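Side-chain contacts in kinetochore protein Mis16 (PDB 4XYH), which binds histone H4 and, independently, the CENP-A-specific chaperone Scm3, and so probably takes part in delivering CENP-A to centromeres: residues W58-E63 and A137-Q142; Y231-A236 and S271-C276; L297-A302 and A307-R312; G379-R384 and I406-S411. All coordinates share one frame; numbering follows the deposited sequence.

Contact 1. Residues W58-E63 and A137-Q142; sequences WFPGSE and ARFMPQ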
loop_
_atom_site.group_PDB
_atom_site.type_symbol
_atom_site.label_atom_id
_atom_site.label_comp_id
_atom_site.label_asym_id
_atom_site.label_seq_id
_atom_site.Cartn_x
_atom_site.Cartn_y
_atom_site.Cartn_z
ATOM N N TRP A 58 -3.784 -6.681 -5.192
ATOM C CA TRP A 58 -4.341 -7.471 -6.297
ATOM C C TRP A 58 -3.278 -8.373 -6.899
ATOM O O TRP A 58 -2.171 -7.913 -7.181
ATOM C CB TRP A 58 -4.889 -6.581 -7.418
ATOM C CG TRP A 58 -6.077 -5.785 -7.076
ATOM C CD1 TRP A 58 -6.096 -4.504 -6.621
ATOM C CD2 TRP A 58 -7.435 -6.199 -7.177
ATOM N NE1 TRP A 58 -7.391 -4.089 -6.429
ATOM C CE2 TRP A 58 -8.233 -5.117 -6.756
ATOM C CE3 TRP A 58 -8.059 -7.383 -7.578
ATOM C CZ2 TRP A 58 -9.622 -5.178 -6.730
ATOM C CZ3 TRP A 58 -9.436 -7.444 -7.549
ATOM C CH2 TRP A 58 -10.205 -6.346 -7.129
ATOM N N PHE A 59 -3.614 -9.640 -7.119
ATOM C CA PHE A 59 -2.759 -10.508 -7.908
ATOM C C PHE A 59 -2.952 -10.228 -9.406
ATOM O O PHE A 59 -4.070 -9.936 -9.859
ATOM C CB PHE A 59 -3.059 -11.980 -7.632
ATOM C CG PHE A 59 -2.505 -12.500 -6.335
ATOM C CD1 PHE A 59 -1.191 -12.915 -6.249
ATOM C CD2 PHE A 59 -3.318 -12.605 -5.205
ATOM C CE1 PHE A 59 -0.679 -13.430 -5.057
ATOM C CE2 PHE A 59 -2.818 -13.117 -4.011
ATOM C CZ PHE A 59 -1.491 -13.533 -3.939
ATOM N N PRO A 60 -1.867 -10.318 -10.184
ATOM C CA PRO A 60 -2.007 -10.221 -11.645
ATOM C C PRO A 60 -2.778 -11.415 -12.203
ATOM O O PRO A 60 -2.636 -12.533 -11.680
ATOM C CB PRO A 60 -0.552 -10.232 -12.151
ATOM C CG PRO A 60 0.284 -9.978 -10.966
ATOM C CD PRO A 60 -0.468 -10.509 -9.780
ATOM N N GLY A 61 -3.585 -11.195 -13.236
ATOM C CA GLY A 61 -4.235 -12.302 -13.923
ATOM C C GLY A 61 -5.707 -12.484 -13.611
ATOM O O GLY A 61 -6.211 -11.914 -12.653
ATOM N N SER A 62 -6.393 -13.279 -14.432
ATOM C CA SER A 62 -7.808 -13.585 -14.227
ATOM C C SER A 62 -8.194 -14.907 -14.883
ATOM O O SER A 62 -7.518 -15.371 -15.795
ATOM C CB SER A 62 -8.690 -12.464 -14.780
ATOM O OG SER A 62 -8.443 -12.263 -16.157
ATOM N N GLU A 63 -9.282 -15.503 -14.404
ATOM C CA GLU A 63 -9.844 -16.718 -14.995
ATOM C C GLU A 63 -11.186 -16.399 -15.633
ATOM O O GLU A 63 -11.971 -15.637 -15.070
ATOM C CB GLU A 63 -10.009 -17.825 -13.943
ATOM C CG GLU A 63 -8.696 -18.452 -13.457
ATOM C CD GLU A 63 -8.029 -19.338 -14.508
ATOM O OE1 GLU A 63 -8.147 -20.580 -14.396
ATOM O OE2 GLU A 63 -7.382 -18.800 -15.436
ATOM N N ALA A 137 1.759 -7.408 3.305
ATOM C CA ALA A 137 2.001 -8.604 2.501
ATOM C C ALA A 137 2.130 -8.233 1.026
ATOM O O ALA A 137 1.218 -7.644 0.438
ATOM C CB ALA A 137 0.887 -9.616 2.707
ATOM N N ARG A 138 3.260 -8.596 0.424
ATOM C CA ARG A 138 3.524 -8.279 -0.981
ATOM C C ARG A 138 4.054 -9.497 -1.762
ATOM O O ARG A 138 4.952 -10.198 -1.280
ATOM C CB ARG A 138 4.530 -7.126 -1.060
ATOM C CG ARG A 138 4.026 -5.796 -0.465
ATOM C CD ARG A 138 2.896 -5.206 -1.321
ATOM N NE ARG A 138 2.382 -3.923 -0.842
ATOM C CZ ARG A 138 1.273 -3.778 -0.117
ATOM N NH1 ARG A 138 0.565 -4.844 0.242
ATOM N NH2 ARG A 138 0.868 -2.563 0.254
ATOM N N PHE A 139 3.536 -9.737 -2.967
ATOM C CA PHE A 139 3.975 -10.891 -3.757
ATOM C C PHE A 139 5.219 -10.509 -4.590
ATOM O O PHE A 139 5.365 -9.374 -5.013
ATOM C CB PHE A 139 2.835 -11.413 -4.659
ATOM C CG PHE A 139 2.388 -10.434 -5.733
ATOM C CD1 PHE A 139 3.156 -10.222 -6.876
ATOM C CD2 PHE A 139 1.191 -9.732 -5.601
ATOM C CE1 PHE A 139 2.758 -9.302 -7.860
ATOM C CE2 PHE A 139 0.775 -8.820 -6.584
ATOM C CZ PHE A 139 1.562 -8.606 -7.715
ATOM N N MET A 140 6.137 -11.444 -4.797
ATOM C CA MET A 140 7.321 -11.143 -5.610
ATOM C C MET A 140 6.862 -10.906 -7.058
ATOM O O MET A 140 6.149 -11.737 -7.607
ATOM C CB MET A 140 8.320 -12.287 -5.524
ATOM C CG MET A 140 9.657 -11.974 -6.135
ATOM S SD MET A 140 10.821 -13.300 -5.856
ATOM C CE MET A 140 10.282 -14.480 -7.103
ATOM N N PRO A 141 7.192 -9.740 -7.651
ATOM C CA PRO A 141 6.651 -9.447 -8.991
ATOM C C PRO A 141 7.091 -10.435 -10.078
ATOM O O PRO A 141 6.307 -10.679 -10.983
ATOM C CB PRO A 141 7.170 -8.027 -9.296
ATOM C CG PRO A 141 8.158 -7.700 -8.247
ATOM C CD PRO A 141 7.820 -8.560 -7.045
ATOM N N GLN A 142 8.281 -11.011 -9.977
ATOM C CA GLN A 142 8.768 -11.979 -10.976
ATOM C C GLN A 142 8.158 -13.367 -10.805
ATOM O O GLN A 142 8.322 -14.230 -11.658
ATOM C CB GLN A 142 10.298 -12.090 -10.912
ATOM C CG GLN A 142 11.041 -10.783 -11.173
ATOM C CD GLN A 142 11.307 -9.985 -9.896
ATOM O OE1 GLN A 142 10.730 -10.254 -8.828
ATOM N NE2 GLN A 142 12.207 -9.015 -9.997
#
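Phe-59, Pro-60 and the backbone carbonyl of Trp-58 gather round Phe-139 where two successive blades of the beta propeller meet. The two phenyl rings lie nearly parallel, their planes 20° apart, but they are slid well past each other: the centroids are 5.5 Å apart and the rings barely overlap. Their closest approach, Phe-59 CD1 to Phe-139 CD2, is 4.0 Å. Pro-60 packs against the far end of the Phe-139 ring, its CD lying 3.5 Å from Phe-139 CZ, with Pro-60 CG just behind. Phe-139 reaches this place because its CG sits between the backbone N and the carbonyl carbon (chi1 65°), which carries the ring across to the loop of 58-63.

Further out, Ile-147 of strand 146-150 touches both rings, while Leu-76 and Val-91, on the sheet that strand 56-58 belongs to, pack on Phe-59. Polar bonds to the backbone pin the two segments: Glu-57 OE1 takes the N-H of Phe-139, and Asn-393 bonds through its side chain to both Phe-59 O and Gly-61 N. At the edge of the Phe-139 ring and near its plane, Trp-58 O stands 3.1 Å from Phe-139 CE2.

Contact 2. Residues Y231-A236 and S271-C276; sequences YHRHTA and SSASQC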
loop_
_atom_site.group_PDB
_atom_site.type_symbol
_atom_site.label_atom_id
_atom_site.label_comp_id
_atom_site.label_asym_id
_atom_site.label_seq_id
_atom_site.Cartn_x
_atom_site.Cartn_y
_atom_site.Cartn_z
ATOM N N TYR A 231 20.785 -0.579 6.964
ATOM C CA TYR A 231 21.087 0.840 6.970
ATOM C C TYR A 231 20.450 1.523 8.166
ATOM O O TYR A 231 19.278 1.287 8.488
ATOM C CB TYR A 231 20.599 1.502 5.681
ATOM C CG TYR A 231 21.182 0.918 4.416
ATOM C CD1 TYR A 231 22.551 0.883 4.206
ATOM C CD2 TYR A 231 20.353 0.424 3.414
ATOM C CE1 TYR A 231 23.084 0.350 3.039
ATOM C CE2 TYR A 231 20.868 -0.109 2.260
ATOM C CZ TYR A 231 22.233 -0.147 2.072
ATOM O OH TYR A 231 22.747 -0.679 0.901
ATOM N N HIS A 232 21.232 2.360 8.833
ATOM C CA HIS A 232 20.717 3.178 9.912
ATOM C C HIS A 232 20.787 4.659 9.534
ATOM O O HIS A 232 21.750 5.343 9.851
ATOM C CB HIS A 232 21.492 2.905 11.190
ATOM C CG HIS A 232 21.372 1.496 11.662
ATOM N ND1 HIS A 232 22.302 0.526 11.361
ATOM C CD2 HIS A 232 20.403 0.877 12.390
ATOM C CE1 HIS A 232 21.928 -0.626 11.896
ATOM N NE2 HIS A 232 20.775 -0.434 12.518
ATOM N N ARG A 233 19.755 5.146 8.851
ATOM C CA ARG A 233 19.778 6.487 8.276
ATOM C C ARG A 233 18.554 7.302 8.679
ATOM O O ARG A 233 18.365 8.424 8.228
ATOM C CB ARG A 233 19.880 6.389 6.759
ATOM C CG ARG A 233 21.106 5.600 6.312
ATOM C CD ARG A 233 21.299 5.611 4.807
ATOM N NE ARG A 233 22.574 5.006 4.439
ATOM C CZ ARG A 233 22.812 4.399 3.282
ATOM N NH1 ARG A 233 21.859 4.310 2.363
ATOM N NH2 ARG A 233 24.006 3.877 3.044
ATOM N N HIS A 234 17.719 6.732 9.528
ATOM C CA HIS A 234 16.547 7.453 9.993
ATOM C C HIS A 234 16.586 7.581 11.510
ATOM O O HIS A 234 17.237 6.792 12.189
ATOM C CB HIS A 234 15.263 6.756 9.538
ATOM C CG HIS A 234 14.934 6.980 8.091
ATOM N ND1 HIS A 234 14.444 8.181 7.618
ATOM C CD2 HIS A 234 15.009 6.156 7.020
ATOM C CE1 HIS A 234 14.235 8.084 6.315
ATOM N NE2 HIS A 234 14.571 6.868 5.925
ATOM N N THR A 235 15.890 8.577 12.039
ATOM C CA THR A 235 15.945 8.842 13.469
ATOM C C THR A 235 14.593 8.547 14.121
ATOM O O THR A 235 14.398 8.781 15.313
ATOM C CB THR A 235 16.380 10.294 13.748
ATOM O OG1 THR A 235 15.450 11.194 13.143
ATOM C CG2 THR A 235 17.769 10.561 13.148
ATOM N N ALA A 236 13.674 7.997 13.330
ATOM C CA ALA A 236 12.391 7.538 13.841
ATOM C C ALA A 236 11.862 6.459 12.889
ATOM O O ALA A 236 12.523 6.147 11.890
ATOM C CB ALA A 236 11.416 8.699 13.973
ATOM N N SER A 271 28.518 4.090 4.014
ATOM C CA SER A 271 28.201 5.170 3.090
ATOM C C SER A 271 26.983 5.941 3.566
ATOM O O SER A 271 26.270 5.515 4.474
ATOM C CB SER A 271 27.952 4.632 1.678
ATOM O OG SER A 271 29.088 3.942 1.176
ATOM N N SER A 272 26.755 7.086 2.944
ATOM C CA SER A 272 25.613 7.913 3.260
ATOM C C SER A 272 24.472 7.641 2.286
ATOM O O SER A 272 24.671 7.006 1.245
ATOM C CB SER A 272 26.007 9.389 3.217
ATOM O OG SER A 272 27.009 9.667 4.182
ATOM N N ALA A 273 23.276 8.106 2.633
ATOM C CA ALA A 273 22.184 8.150 1.670
ATOM C C ALA A 273 22.650 8.946 0.456
ATOM O O ALA A 273 23.310 9.971 0.617
ATOM C CB ALA A 273 20.948 8.783 2.286
ATOM N N SER A 274 22.333 8.472 -0.748
ATOM C CA SER A 274 22.605 9.223 -1.974
ATOM C C SER A 274 21.899 10.574 -2.000
ATOM O O SER A 274 22.430 11.553 -2.515
ATOM C CB SER A 274 22.185 8.415 -3.202
ATOM O OG SER A 274 22.966 7.237 -3.318
ATOM N N GLN A 275 20.690 10.619 -1.460
ATOM C CA GLN A 275 19.935 11.863 -1.364
ATOM C C GLN A 275 19.138 11.831 -0.078
ATOM O O GLN A 275 18.618 10.778 0.302
ATOM C CB GLN A 275 18.983 12.059 -2.560
ATOM C CG GLN A 275 19.644 12.487 -3.859
ATOM C CD GLN A 275 18.735 13.382 -4.701
ATOM O OE1 GLN A 275 18.108 12.928 -5.656
ATOM N NE2 GLN A 275 18.667 14.657 -4.347
ATOM N N CYS A 276 19.031 12.979 0.586
ATOM C CA CYS A 276 18.250 13.075 1.810
ATOM C C CYS A 276 17.758 14.496 2.006
ATOM O O CYS A 276 18.554 15.414 2.197
ATOM C CB CYS A 276 19.081 12.633 3.022
ATOM S SG CYS A 276 18.251 12.910 4.629
#
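At the entry to a propeller blade, in the loop between strands 229-231 and 238-243, Arg-233 reaches across to Ser-271, Ser-272 and Ala-273, which lead into that blade's outer strand 275-278. Its CG lies anti to the carbonyl carbon (chi1 -57°), and from there the chain runs extended to NE, bringing the guanidinium alongside the backbone of the other segment. NH2 gives a hydrogen bond to Ser-271 O of 3.1 Å, bent to 138° at the hydrogen. It comes from well above the carbonyl plane, not along a lone pair.

The flat group is sandwiched. Over one face runs the peptide link between Ser-272 and Ala-273, with Ser-272 C 3.7 Å above the centre of the guanidinium. Against the opposite face, toward its rim, lies Tyr-231 CD1, 3.5 Å from the guanidinium plane. Lower down the chain, Arg-233 CD meets Ala-273 CB at 4.1 Å. The other terminal nitrogen, NH1, is hydrogen-bonded to His-263 ND1 on strand 259-264.

A leucine here, with no guanidinium, would probably leave Ser-271 O and His-263 ND1 without their donor and open a gap between Tyr-231 and the Ser-272/Ala-273 peptide. With one NH2 bond, bent and off the lone pair, the hold on Ser-271 is probably modest, and much of the contact is probably the packing of the guanidinium face over the Ser-272/Ala-273 peptide.

Contact 3. Residues L297-A302 and A307-R312; sequences LATASA and ALWDLR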
loop_
_atom_site.group_PDB
_atom_site.type_symbol
_atom_site.label_atom_id
_atom_site.label_comp_id
_atom_site.label_asym_id
_atom_site.label_seq_id
_atom_site.Cartn_x
_atom_site.Cartn_y
_atom_site.Cartn_z
ATOM N N LEU A 297 7.929 11.129 -8.223
ATOM C CA LEU A 297 7.434 10.384 -7.056
ATOM C C LEU A 297 6.541 11.254 -6.161
ATOM O O LEU A 297 6.491 12.481 -6.314
ATOM C CB LEU A 297 8.592 9.808 -6.228
ATOM C CG LEU A 297 9.576 10.792 -5.581
ATOM C CD1 LEU A 297 10.240 10.149 -4.389
ATOM C CD2 LEU A 297 10.635 11.238 -6.588
ATOM N N ALA A 298 5.839 10.609 -5.229
ATOM C CA ALA A 298 4.918 11.307 -4.342
ATOM C C ALA A 298 5.153 10.906 -2.899
ATOM O O ALA A 298 5.533 9.763 -2.620
ATOM C CB ALA A 298 3.478 11.016 -4.736
ATOM N N THR A 299 4.917 11.845 -1.985
ATOM C CA THR A 299 4.949 11.558 -0.558
ATOM C C THR A 299 3.619 11.935 0.085
ATOM O O THR A 299 3.016 12.961 -0.255
ATOM C CB THR A 299 6.093 12.318 0.173
ATOM O OG1 THR A 299 6.001 13.724 -0.108
ATOM C CG2 THR A 299 7.451 11.808 -0.274
ATOM N N ALA A 300 3.166 11.093 1.009
ATOM C CA ALA A 300 1.962 11.354 1.790
ATOM C C ALA A 300 2.383 11.692 3.211
ATOM O O ALA A 300 3.163 10.962 3.819
ATOM C CB ALA A 300 1.032 10.147 1.776
ATOM N N SER A 301 1.867 12.790 3.744
ATOM C CA SER A 301 2.328 13.269 5.032
ATOM C C SER A 301 1.213 13.396 6.040
ATOM O O SER A 301 0.045 13.542 5.672
ATOM C CB SER A 301 3.014 14.626 4.885
ATOM O OG SER A 301 3.385 15.138 6.157
ATOM N N ALA A 302 1.600 13.389 7.316
ATOM C CA ALA A 302 0.692 13.697 8.413
ATOM C C ALA A 302 0.191 15.153 8.379
ATOM O O ALA A 302 -0.743 15.508 9.099
ATOM C CB ALA A 302 1.376 13.404 9.758
ATOM N N ALA A 307 2.836 15.607 -1.446
ATOM C CA ALA A 307 3.786 16.411 -2.204
ATOM C C ALA A 307 4.342 15.607 -3.374
ATOM O O ALA A 307 4.613 14.410 -3.236
ATOM C CB ALA A 307 4.913 16.905 -1.307
ATOM N N LEU A 308 4.493 16.260 -4.524
ATOM C CA LEU A 308 5.077 15.620 -5.712
ATOM C C LEU A 308 6.522 16.072 -5.885
ATOM O O LEU A 308 6.838 17.225 -5.611
ATOM C CB LEU A 308 4.254 15.948 -6.965
ATOM C CG LEU A 308 2.789 15.516 -6.822
ATOM C CD1 LEU A 308 1.929 16.097 -7.932
ATOM C CD2 LEU A 308 2.697 14.005 -6.825
ATOM N N TRP A 309 7.394 15.168 -6.336
ATOM C CA TRP A 309 8.815 15.463 -6.426
ATOM C C TRP A 309 9.427 14.913 -7.705
ATOM O O TRP A 309 8.996 13.882 -8.234
ATOM C CB TRP A 309 9.590 14.869 -5.242
ATOM C CG TRP A 309 9.047 15.162 -3.907
ATOM C CD1 TRP A 309 8.061 14.475 -3.254
ATOM C CD2 TRP A 309 9.473 16.201 -3.017
ATOM N NE1 TRP A 309 7.843 15.028 -2.016
ATOM C CE2 TRP A 309 8.692 16.092 -1.848
ATOM C CE3 TRP A 309 10.441 17.206 -3.093
ATOM C CZ2 TRP A 309 8.838 16.961 -0.768
ATOM C CZ3 TRP A 309 10.584 18.075 -2.019
ATOM C CH2 TRP A 309 9.790 17.943 -0.871
ATOM N N ASP A 310 10.451 15.597 -8.185
ATOM C CA ASP A 310 11.299 15.065 -9.234
ATOM C C ASP A 310 12.669 14.777 -8.615
ATOM O O ASP A 310 13.198 15.611 -7.882
ATOM C CB ASP A 310 11.410 16.050 -10.396
ATOM C CG ASP A 310 12.187 15.480 -11.569
ATOM O OD1 ASP A 310 13.403 15.230 -11.434
ATOM O OD2 ASP A 310 11.572 15.280 -12.633
ATOM N N LEU A 311 13.230 13.603 -8.902
ATOM C CA LEU A 311 14.521 13.181 -8.340
ATOM C C LEU A 311 15.666 14.132 -8.662
ATOM O O LEU A 311 16.709 14.116 -7.997
ATOM C CB LEU A 311 14.901 11.775 -8.842
ATOM C CG LEU A 311 14.200 10.536 -8.276
ATOM C CD1 LEU A 311 14.684 9.287 -9.010
ATOM C CD2 LEU A 311 14.456 10.411 -6.786
ATOM N N ARG A 312 15.486 14.944 -9.695
ATOM C CA ARG A 312 16.574 15.806 -10.155
ATOM C C ARG A 312 16.542 17.150 -9.446
ATOM O O ARG A 312 17.413 17.979 -9.646
ATOM C CB ARG A 312 16.507 15.980 -11.674
ATOM C CG ARG A 312 16.809 14.707 -12.452
ATOM C CD ARG A 312 16.309 14.791 -13.884
ATOM N NE ARG A 312 14.859 14.989 -13.948
ATOM C CZ ARG A 312 14.127 14.962 -15.061
ATOM N NH1 ARG A 312 14.687 14.744 -16.238
ATOM N NH2 ARG A 312 12.818 15.151 -14.994
#
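Leu-297, Ala-298 and Thr-299 pair with Trp-309, Leu-308 and Ala-307 as the two arms of an antiparallel hairpin. Backbone bonds set the register. Leu-297 and Trp-309 form one hydrogen-bonded pair, with Trp-309 N to Leu-297 O at 2.8 Å, and Thr-299 and Ala-307 form another, with Thr-299 N to Ala-307 O at 2.9 Å. Ala-298 and Leu-308 make the non-hydrogen-bonded pair between them.

One side-chain bond joins the arms. The indole N-H of Trp-309 gives a nearly straight bond to Thr-299 OG1, with NE1 to OG1 3.0 Å and 169° at the hydrogen; the hydroxyl oxygen lies in the plane of the indole, at its edge. Thr-299 OG1 sits between the backbone N and the carbonyl carbon (chi1 54°), which turns it to this N-H, and it is also hydrogen-bonded to His-280 NE2.

Apolar contacts occupy both faces of the sheet. On the face that carries Trp-309, Leu-297 CD2 touches Trp-309 CB at 4.0 Å and, crossing at about a right angle, Leu-311 CD2 at 3.9 Å. On the other face Ala-298 CB meets Leu-308 CD2 at 3.7 Å, with Trp-333 of the next blade packed on both residues. A phenylalanine in place of Trp-309 has no N-H to give, and Thr-299 OG1, still bonded to His-280, would probably be freer to turn.

His-280, Thr-299 and Trp-309, running from the entry loop through two strands of one blade, are three members of the Asp-His-Ser/Thr-Trp structural tetrad of WD repeats.

Contact 4. Residues G379-R384 and I406-S411; sequences GGHTNR and ILQIWS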
loop_
_atom_site.group_PDB
_atom_site.type_symbol
_atom_site.label_atom_id
_atom_site.label_comp_id
_atom_site.label_asym_id
_atom_site.label_seq_id
_atom_site.Cartn_x
_atom_site.Cartn_y
_atom_site.Cartn_z
ATOM N N GLY A 379 -16.195 8.097 -0.699
ATOM C CA GLY A 379 -16.686 8.288 0.654
ATOM C C GLY A 379 -17.311 7.050 1.289
ATOM O O GLY A 379 -18.037 7.151 2.278
ATOM N N GLY A 380 -17.012 5.876 0.742
ATOM C CA GLY A 380 -17.613 4.640 1.221
ATOM C C GLY A 380 -17.091 4.060 2.530
ATOM O O GLY A 380 -17.726 3.180 3.112
ATOM N N HIS A 381 -15.941 4.526 3.008
ATOM C CA HIS A 381 -15.414 3.999 4.266
ATOM C C HIS A 381 -15.865 4.836 5.448
ATOM O O HIS A 381 -15.922 6.059 5.374
ATOM C CB HIS A 381 -13.888 3.911 4.225
ATOM C CG HIS A 381 -13.383 2.838 3.317
ATOM N ND1 HIS A 381 -13.540 1.495 3.597
ATOM C CD2 HIS A 381 -12.750 2.901 2.122
ATOM C CE1 HIS A 381 -13.010 0.781 2.620
ATOM N NE2 HIS A 381 -12.517 1.607 1.711
ATOM N N THR A 382 -16.193 4.153 6.539
ATOM C CA THR A 382 -16.711 4.798 7.747
ATOM C C THR A 382 -15.638 4.808 8.829
ATOM O O THR A 382 -15.918 5.004 10.010
ATOM C CB THR A 382 -17.953 4.072 8.268
ATOM O OG1 THR A 382 -17.709 2.668 8.185
ATOM C CG2 THR A 382 -19.180 4.402 7.400
ATOM N N ASN A 383 -14.405 4.574 8.408
ATOM C CA ASN A 383 -13.272 4.611 9.309
ATOM C C ASN A 383 -11.998 4.855 8.544
ATOM O O ASN A 383 -12.000 4.872 7.312
ATOM C CB ASN A 383 -13.148 3.310 10.097
ATOM C CG ASN A 383 -13.265 3.532 11.578
ATOM O OD1 ASN A 383 -12.380 4.126 12.198
ATOM N ND2 ASN A 383 -14.368 3.082 12.156
ATOM N N ARG A 384 -10.921 5.047 9.290
ATOM C CA ARG A 384 -9.607 5.279 8.729
ATOM C C ARG A 384 -9.258 4.211 7.704
ATOM O O ARG A 384 -9.472 3.024 7.932
ATOM C CB ARG A 384 -8.561 5.294 9.836
ATOM C CG ARG A 384 -7.154 5.375 9.313
ATOM C CD ARG A 384 -6.140 4.973 10.353
ATOM N NE ARG A 384 -4.818 4.870 9.753
ATOM C CZ ARG A 384 -4.213 3.722 9.480
ATOM N NH1 ARG A 384 -4.813 2.565 9.761
ATOM N NH2 ARG A 384 -3.003 3.736 8.927
ATOM N N ILE A 406 -13.838 -3.601 7.016
ATOM C CA ILE A 406 -14.487 -3.471 5.720
ATOM C C ILE A 406 -13.495 -3.441 4.569
ATOM O O ILE A 406 -12.570 -2.621 4.558
ATOM C CB ILE A 406 -15.356 -2.199 5.659
ATOM C CG1 ILE A 406 -16.568 -2.357 6.568
ATOM C CG2 ILE A 406 -15.841 -1.957 4.247
ATOM C CD1 ILE A 406 -17.411 -3.544 6.209
ATOM N N LEU A 407 -13.681 -4.355 3.620
ATOM C CA LEU A 407 -12.990 -4.311 2.342
ATOM C C LEU A 407 -13.947 -3.794 1.263
ATOM O O LEU A 407 -15.063 -4.276 1.133
ATOM C CB LEU A 407 -12.454 -5.691 1.951
ATOM C CG LEU A 407 -11.999 -5.812 0.489
ATOM C CD1 LEU A 407 -10.815 -4.905 0.213
ATOM C CD2 LEU A 407 -11.661 -7.256 0.116
ATOM N N GLN A 408 -13.513 -2.804 0.496
ATOM C CA GLN A 408 -14.341 -2.319 -0.599
ATOM C C GLN A 408 -13.601 -2.409 -1.920
ATOM O O GLN A 408 -12.421 -2.059 -2.016
ATOM C CB GLN A 408 -14.799 -0.880 -0.352
ATOM C CG GLN A 408 -16.140 -0.791 0.311
ATOM C CD GLN A 408 -16.476 0.605 0.806
ATOM O OE1 GLN A 408 -15.766 1.582 0.518
ATOM N NE2 GLN A 408 -17.563 0.704 1.570
ATOM N N ILE A 409 -14.317 -2.900 -2.924
ATOM C CA ILE A 409 -13.836 -2.985 -4.284
ATOM C C ILE A 409 -14.738 -2.112 -5.146
ATOM O O ILE A 409 -15.930 -2.374 -5.273
ATOM C CB ILE A 409 -13.824 -4.439 -4.780
ATOM C CG1 ILE A 409 -12.880 -5.259 -3.898
ATOM C CG2 ILE A 409 -13.394 -4.518 -6.250
ATOM C CD1 ILE A 409 -12.781 -6.717 -4.279
ATOM N N TRP A 410 -14.174 -1.060 -5.722
ATOM C CA TRP A 410 -14.992 -0.072 -6.400
ATOM C C TRP A 410 -14.370 0.474 -7.678
ATOM O O TRP A 410 -13.156 0.419 -7.882
ATOM C CB TRP A 410 -15.304 1.091 -5.457
ATOM C CG TRP A 410 -14.112 1.613 -4.732
ATOM C CD1 TRP A 410 -13.525 1.070 -3.615
ATOM C CD2 TRP A 410 -13.357 2.780 -5.054
ATOM N NE1 TRP A 410 -12.451 1.837 -3.224
ATOM C CE2 TRP A 410 -12.326 2.893 -4.090
ATOM C CE3 TRP A 410 -13.446 3.748 -6.061
ATOM C CZ2 TRP A 410 -11.393 3.932 -4.110
ATOM C CZ3 TRP A 410 -12.517 4.780 -6.074
ATOM C CH2 TRP A 410 -11.504 4.859 -5.107
ATOM N N SER A 411 -15.231 1.004 -8.534
ATOM C CA SER A 411 -14.816 1.613 -9.781
ATOM C C SER A 411 -15.580 2.904 -9.984
ATOM O O SER A 411 -16.808 2.882 -10.053
ATOM C CB SER A 411 -15.069 0.671 -10.943
ATOM O OG SER A 411 -14.666 1.291 -12.147
#
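Gln-408, on strand 406-412, projects against Gly-380 and His-381, the glycine-histidine pair at the start of a WD repeat. Its CB lies 3.8 Å from His-381 CE1, off the ring plane on the side where OE1 sits; CG stays on that side, farther off, and CD arrives beside the Gly-380 peptide, 3.7 Å from Gly-380 O. The first torsion is well off a staggered value (chi1 -94°), and the chain is extended beyond CG, which sets the amide across the ring with the two planes 29° apart.

At the tip the two branches do different work. OE1 stands 3.4 Å above the centre of the His-381 ring and is hydrogen-bonded to His-378 NE2. NE2 gives a bond of 2.9 Å to Gly-380 O, fairly straight at 156° but coming from above the carbonyl plane. A CB on Gly-380 would fall 2.6 Å from Gln-408 OE1, so the amide lies where a side chain at that position would clash.

The His-381 ring is fixed by the bond of its NE2 to Ser-400 OG, which is also hydrogen-bonded to Trp-410 NE1, the usual WD-repeat network; Ile-406 O lies at the ring's edge. With both ends of the amide engaged, Gln-408 is probably fixed in its flip state, its electron-rich oxygen resting over the imidazole without a hydrogen bond to it.

In the fold
From the N terminus the contacts come in series, each closing before the next opens, with no nesting or crossing. Contact 1 closes a long loop and ties one blade to the first strand of the next. Contact 2 draws the entry loop of a blade to the loop leading into its outer strand 275-278, and contact 3 is the short hairpin in the middle of the adjacent blade; their centres lie about 17 Å apart. Contact 4 ties the entry loop of the last blade to strand 406-412, which pairs with the early strand 41-48 and so shuts the propeller ring. There Ile-409 CG2 lies 3.8 Å from Trp-58 CH2, joining contacts 4 and 1.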